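Local coordinates for protein amidohydrolase 2 (Bifidobacterium longum subsp. infantis, PDB 6UVZ) that is probably a hydrolase of the metallo-dependent hydrolase superfamily, with a TIM-barrel fold and no established substrate, at residues 21-26 and 60-65; 188-193 and 215-220. One frame throughout, in Å; residues are numbered along the deposited sequence.

Contact 1 of 2, residues 21-26 and 60-65; sequences QDLPWL and VDAADH
Trp25 and Val60 are joined by the indole N-H: NE1 of Trp25 gives a hydrogen bond to the carbonyl O of Val60 at 2.8 Å. The bond is moderately bent, 148° at the hydrogen, and the oxygen sits about 20° off the ring plane. Trp25 holds CG between its backbone N and carbonyl carbon (chi1 63°), which sets the pyrrole edge, with its N-H, against the 60-65 loop, where Asp61 O lies in plane beside CD1, 3.9 Å away. Beside this bond Leu23 and Val60 meet methyl to methyl at a slant, CD2 of Leu23 lying 4.1 Å from CG2 of Val60. The second direct tie is backbone to backbone: Ala63 N gives a hydrogen bond to Asp22 O at 3.0 Å, while Ala63 CB rests 3.7 Å from OD2 of Asp22. Two waters fill in farther along, one bridging Gln21 NE2 to Asp64 O and the other lying between Asp22 N and Asp64 N, accepting from both. In the next shell Trp16 packs edge-to-face on Trp25, Asp17 N binds Gln21 OE1, Glu68 takes the N-H of Val60, and Asp64 stands at the N-cap of helix 65-73. Two loops that follow neighbouring barrel strands are thus held mainly through main-chain carbonyls, so the join depends on backbone course and on one indole N-H more than on paired charges.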
# COMPACT_ATOMS: atom_id res chain seq x y z
N GLN A 21 0.46 -14.61 16.43
CA GLN A 21 0.88 -13.22 16.40
C GLN A 21 0.06 -12.40 17.39
O GLN A 21 -1.03 -12.80 17.81
CB GLN A 21 0.73 -12.62 14.99
CG GLN A 21 1.62 -13.27 13.95
CD GLN A 21 1.38 -12.73 12.56
OE1 GLN A 21 0.52 -13.21 11.83
NE2 GLN A 21 2.16 -11.71 12.18
N ASP A 22 0.62 -11.25 17.77
CA ASP A 22 -0.01 -10.33 18.71
C ASP A 22 -0.27 -9.02 17.98
O ASP A 22 0.66 -8.25 17.72
CB ASP A 22 0.87 -10.11 19.94
CG ASP A 22 0.21 -9.23 20.98
OD1 ASP A 22 -1.01 -9.00 20.89
OD2 ASP A 22 0.92 -8.77 21.90
N LEU A 23 -1.53 -8.76 17.64
CA LEU A 23 -1.92 -7.52 16.98
C LEU A 23 -2.79 -6.70 17.93
O LEU A 23 -3.96 -7.05 18.14
CB LEU A 23 -2.67 -7.81 15.68
CG LEU A 23 -1.84 -8.09 14.42
CD1 LEU A 23 -1.06 -9.40 14.53
CD2 LEU A 23 -2.73 -8.10 13.18
N PRO A 24 -2.27 -5.62 18.51
CA PRO A 24 -3.08 -4.88 19.49
C PRO A 24 -4.27 -4.17 18.88
O PRO A 24 -5.33 -4.09 19.52
CB PRO A 24 -2.07 -3.88 20.09
CG PRO A 24 -1.05 -3.70 19.02
CD PRO A 24 -0.93 -5.03 18.33
N TRP A 25 -4.14 -3.66 17.65
CA TRP A 25 -5.24 -2.95 17.01
C TRP A 25 -6.41 -3.87 16.66
O TRP A 25 -7.47 -3.37 16.27
CB TRP A 25 -4.74 -2.26 15.74
CG TRP A 25 -4.23 -3.20 14.69
CD1 TRP A 25 -2.96 -3.70 14.58
CD2 TRP A 25 -4.97 -3.77 13.61
NE1 TRP A 25 -2.87 -4.53 13.50
CE2 TRP A 25 -4.09 -4.59 12.88
CE3 TRP A 25 -6.30 -3.66 13.18
CZ2 TRP A 25 -4.49 -5.30 11.75
CZ3 TRP A 25 -6.70 -4.36 12.06
CH2 TRP A 25 -5.80 -5.17 11.36
N LEU A 26 -6.25 -5.18 16.81
CA LEU A 26 -7.32 -6.12 16.52
C LEU A 26 -8.37 -6.17 17.62
O LEU A 26 -9.45 -6.75 17.40
CB LEU A 26 -6.75 -7.52 16.28
CG LEU A 26 -7.35 -8.32 15.13
CD1 LEU A 26 -7.31 -7.51 13.84
CD2 LEU A 26 -6.60 -9.64 14.95
N VAL A 60 1.55 -5.65 9.11
CA VAL A 60 0.25 -5.63 9.78
C VAL A 60 0.33 -4.95 11.15
O VAL A 60 -0.56 -5.13 11.98
CB VAL A 60 -0.33 -7.05 9.91
CG1 VAL A 60 -0.54 -7.66 8.53
CG2 VAL A 60 0.59 -7.93 10.75
N ASP A 61 1.38 -4.16 11.39
CA ASP A 61 1.57 -3.45 12.65
C ASP A 61 1.57 -4.42 13.83
O ASP A 61 0.87 -4.24 14.83
CB ASP A 61 0.51 -2.36 12.84
CG ASP A 61 0.91 -1.32 13.86
OD1 ASP A 61 1.82 -0.51 13.57
OD2 ASP A 61 0.31 -1.31 14.96
N ALA A 62 2.38 -5.47 13.71
CA ALA A 62 2.46 -6.49 14.74
C ALA A 62 3.27 -5.99 15.93
O ALA A 62 4.08 -5.06 15.82
CB ALA A 62 3.08 -7.77 14.18
N ALA A 63 3.05 -6.63 17.08
CA ALA A 63 3.76 -6.23 18.29
C ALA A 63 5.23 -6.64 18.23
O ALA A 63 6.11 -5.88 18.65
CB ALA A 63 3.09 -6.85 19.52
N ASP A 64 5.51 -7.82 17.70
CA ASP A 64 6.88 -8.33 17.55
C ASP A 64 7.22 -8.27 16.06
O ASP A 64 6.84 -9.15 15.29
CB ASP A 64 7.00 -9.74 18.10
CG ASP A 64 8.44 -10.21 18.20
OD1 ASP A 64 9.35 -9.45 17.79
OD2 ASP A 64 8.67 -11.34 18.69
N HIS A 65 7.95 -7.22 15.67
CA HIS A 65 8.32 -7.07 14.26
C HIS A 65 9.31 -8.14 13.83
O HIS A 65 9.32 -8.53 12.66
CB HIS A 65 8.89 -5.67 14.01
CG HIS A 65 10.15 -5.39 14.77
ND1 HIS A 65 10.15 -4.87 16.05
CD2 HIS A 65 11.45 -5.55 14.44
CE1 HIS A 65 11.39 -4.73 16.47
NE2 HIS A 65 12.20 -5.13 15.51
O HOH W 1 4.39 -10.86 14.22
O HOH W 2 3.51 -10.32 16.93

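Contact 2 of 2, residues 188-193 and 215-220; sequences YIKVSG and LYSSNW
Leu215 lies beside Lys190 in parallel register, and its N-H makes a nearly straight bond (170°) to Ile189 O at 3.0 Å. The return bond, Val191 N to Leu215 O, is weak at 3.3 Å. The close packing is at the strand end of the contact: CD1 of Leu215 sits 3.8 Å from CB of Tyr188, and its CD2 approaches the tyrosine ring obliquely. Lys190, extended beyond CG, lays its methylenes along Ser217 CB and carries NZ to a salt bridge with Glu136 and hydrogen bonds to Ser11 O and His12 ND1. Past the strands, contact passes to polar groups in the less ordered, though mostly buried, turn at Ser192 and Gly193. Ser217 keeps OG anti to its N (chi1 164°), bringing it 2.8 Å from OG of Ser192 in a hydroxyl-hydroxyl hydrogen bond. Asn219 ND2 donates to Gly193 O at 3.0 Å; the oxygen lies in the amide plane, but the donor stands above the carbonyl plane. With an alanine in place of this asparagine, Gly193 O would probably lose its amide donor and Asp194 OD1 its partner, and the turn would be freer to move. The pair closes the beta-alpha-beta unit through helix 199-209: strand 187-191 is bonded on its other flank to strand 159-161, Tyr216 and Asn219 bond to strand 7-13, and helix 244-254 packs on Tyr188, Val191 and Leu215.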
# COMPACT_ATOMS: atom_id res chain seq x y z
N TYR A 188 3.48 7.02 -6.43
CA TYR A 188 2.37 6.16 -6.78
C TYR A 188 1.31 6.26 -5.70
O TYR A 188 1.61 6.54 -4.54
CB TYR A 188 2.81 4.70 -6.95
CG TYR A 188 3.78 4.47 -8.08
CD1 TYR A 188 3.34 4.08 -9.34
CD2 TYR A 188 5.15 4.63 -7.90
CE1 TYR A 188 4.22 3.86 -10.38
CE2 TYR A 188 6.04 4.42 -8.93
CZ TYR A 188 5.57 4.04 -10.17
OH TYR A 188 6.46 3.83 -11.20
N ILE A 189 0.05 6.04 -6.09
CA ILE A 189 -1.07 6.14 -5.17
C ILE A 189 -1.98 4.93 -5.36
O ILE A 189 -2.23 4.49 -6.49
CB ILE A 189 -1.85 7.47 -5.38
CG1 ILE A 189 -2.98 7.60 -4.36
CG2 ILE A 189 -2.37 7.58 -6.81
CD1 ILE A 189 -3.60 8.98 -4.32
N LYS A 190 -2.47 4.39 -4.25
CA LYS A 190 -3.35 3.23 -4.25
C LYS A 190 -4.80 3.67 -4.12
O LYS A 190 -5.10 4.61 -3.38
CB LYS A 190 -2.99 2.27 -3.12
CG LYS A 190 -1.63 1.63 -3.26
CD LYS A 190 -1.30 0.79 -2.03
CE LYS A 190 -0.06 -0.05 -2.27
NZ LYS A 190 0.43 -0.69 -1.03
N VAL A 191 -5.69 2.97 -4.82
CA VAL A 191 -7.12 3.25 -4.75
C VAL A 191 -7.72 2.20 -3.83
O VAL A 191 -8.20 1.15 -4.27
CB VAL A 191 -7.77 3.25 -6.13
CG1 VAL A 191 -9.22 3.68 -6.03
CG2 VAL A 191 -7.00 4.15 -7.07
N SER A 192 -7.69 2.48 -2.53
CA SER A 192 -8.27 1.57 -1.54
C SER A 192 -8.53 2.37 -0.26
O SER A 192 -8.75 3.58 -0.32
CB SER A 192 -7.34 0.36 -1.34
OG SER A 192 -6.06 0.77 -0.89
N GLY A 193 -8.51 1.69 0.88
CA GLY A 193 -8.72 2.35 2.16
C GLY A 193 -9.57 1.55 3.12
O GLY A 193 -10.10 0.49 2.76
N LEU A 215 -2.20 2.47 -8.68
CA LEU A 215 -2.07 1.05 -8.41
C LEU A 215 -3.40 0.48 -7.91
O LEU A 215 -4.09 1.12 -7.10
CB LEU A 215 -0.99 0.79 -7.36
CG LEU A 215 0.38 1.44 -7.58
CD1 LEU A 215 1.22 1.33 -6.32
CD2 LEU A 215 1.09 0.81 -8.75
N TYR A 216 -3.75 -0.71 -8.38
CA TYR A 216 -4.89 -1.42 -7.83
C TYR A 216 -4.54 -2.00 -6.47
O TYR A 216 -3.50 -2.64 -6.31
CB TYR A 216 -5.35 -2.55 -8.76
CG TYR A 216 -6.19 -3.58 -8.05
CD1 TYR A 216 -7.51 -3.30 -7.69
CD2 TYR A 216 -5.67 -4.82 -7.71
CE1 TYR A 216 -8.28 -4.24 -7.02
CE2 TYR A 216 -6.44 -5.76 -7.04
CZ TYR A 216 -7.74 -5.47 -6.70
OH TYR A 216 -8.50 -6.40 -6.04
N SER A 217 -5.41 -1.77 -5.49
CA SER A 217 -5.20 -2.24 -4.13
C SER A 217 -6.53 -2.73 -3.57
O SER A 217 -7.55 -2.05 -3.70
CB SER A 217 -4.62 -1.13 -3.25
OG SER A 217 -4.75 -1.45 -1.88
N SER A 218 -6.50 -3.90 -2.94
CA SER A 218 -7.69 -4.47 -2.32
C SER A 218 -7.81 -4.17 -0.84
O SER A 218 -8.93 -4.13 -0.32
CB SER A 218 -7.72 -6.00 -2.52
OG SER A 218 -6.68 -6.62 -1.79
N ASN A 219 -6.68 -3.96 -0.15
CA ASN A 219 -6.66 -3.77 1.30
C ASN A 219 -7.29 -4.95 2.03
O ASN A 219 -7.87 -4.79 3.11
CB ASN A 219 -7.33 -2.45 1.70
CG ASN A 219 -6.88 -1.94 3.05
OD1 ASN A 219 -5.82 -2.33 3.55
ND2 ASN A 219 -7.67 -1.06 3.65
N TRP A 220 -7.18 -6.13 1.44
CA TRP A 220 -7.75 -7.33 2.04
C TRP A 220 -6.90 -7.76 3.24
O TRP A 220 -5.67 -7.65 3.21
CB TRP A 220 -7.80 -8.45 0.99
CG TRP A 220 -8.45 -9.72 1.45
CD1 TRP A 220 -9.77 -10.03 1.39
CD2 TRP A 220 -7.79 -10.85 2.04
NE1 TRP A 220 -9.99 -11.29 1.91
CE2 TRP A 220 -8.79 -11.81 2.31
CE3 TRP A 220 -6.46 -11.14 2.36
CZ2 TRP A 220 -8.49 -13.04 2.89
CZ3 TRP A 220 -6.17 -12.37 2.93
CH2 TRP A 220 -7.18 -13.30 3.19

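Both contacts belong to the same TIM barrel and come in series along the chain, contact 1 closing before contact 2 opens. Contact 1 joins the loops that follow strands 7-13 and 51-58, the first two of the barrel; contact 2 joins strands 187-191 and 214-216, the last two, and the turns after them. Strand 7-13 links them: it leads into the 21-26 loop, and segment 215-220 bonds to its backbone, closing the ring. The centres of the two contacts are about 21 Å apart and their nearest atoms about 7 Å, without touching. The centre of contact 2 lies about 6 Å, that of contact 1 about 17 Å, from the centre of the chain: contact 2 lies in the buried barrel wall, contact 1 among partly buried loops farther out.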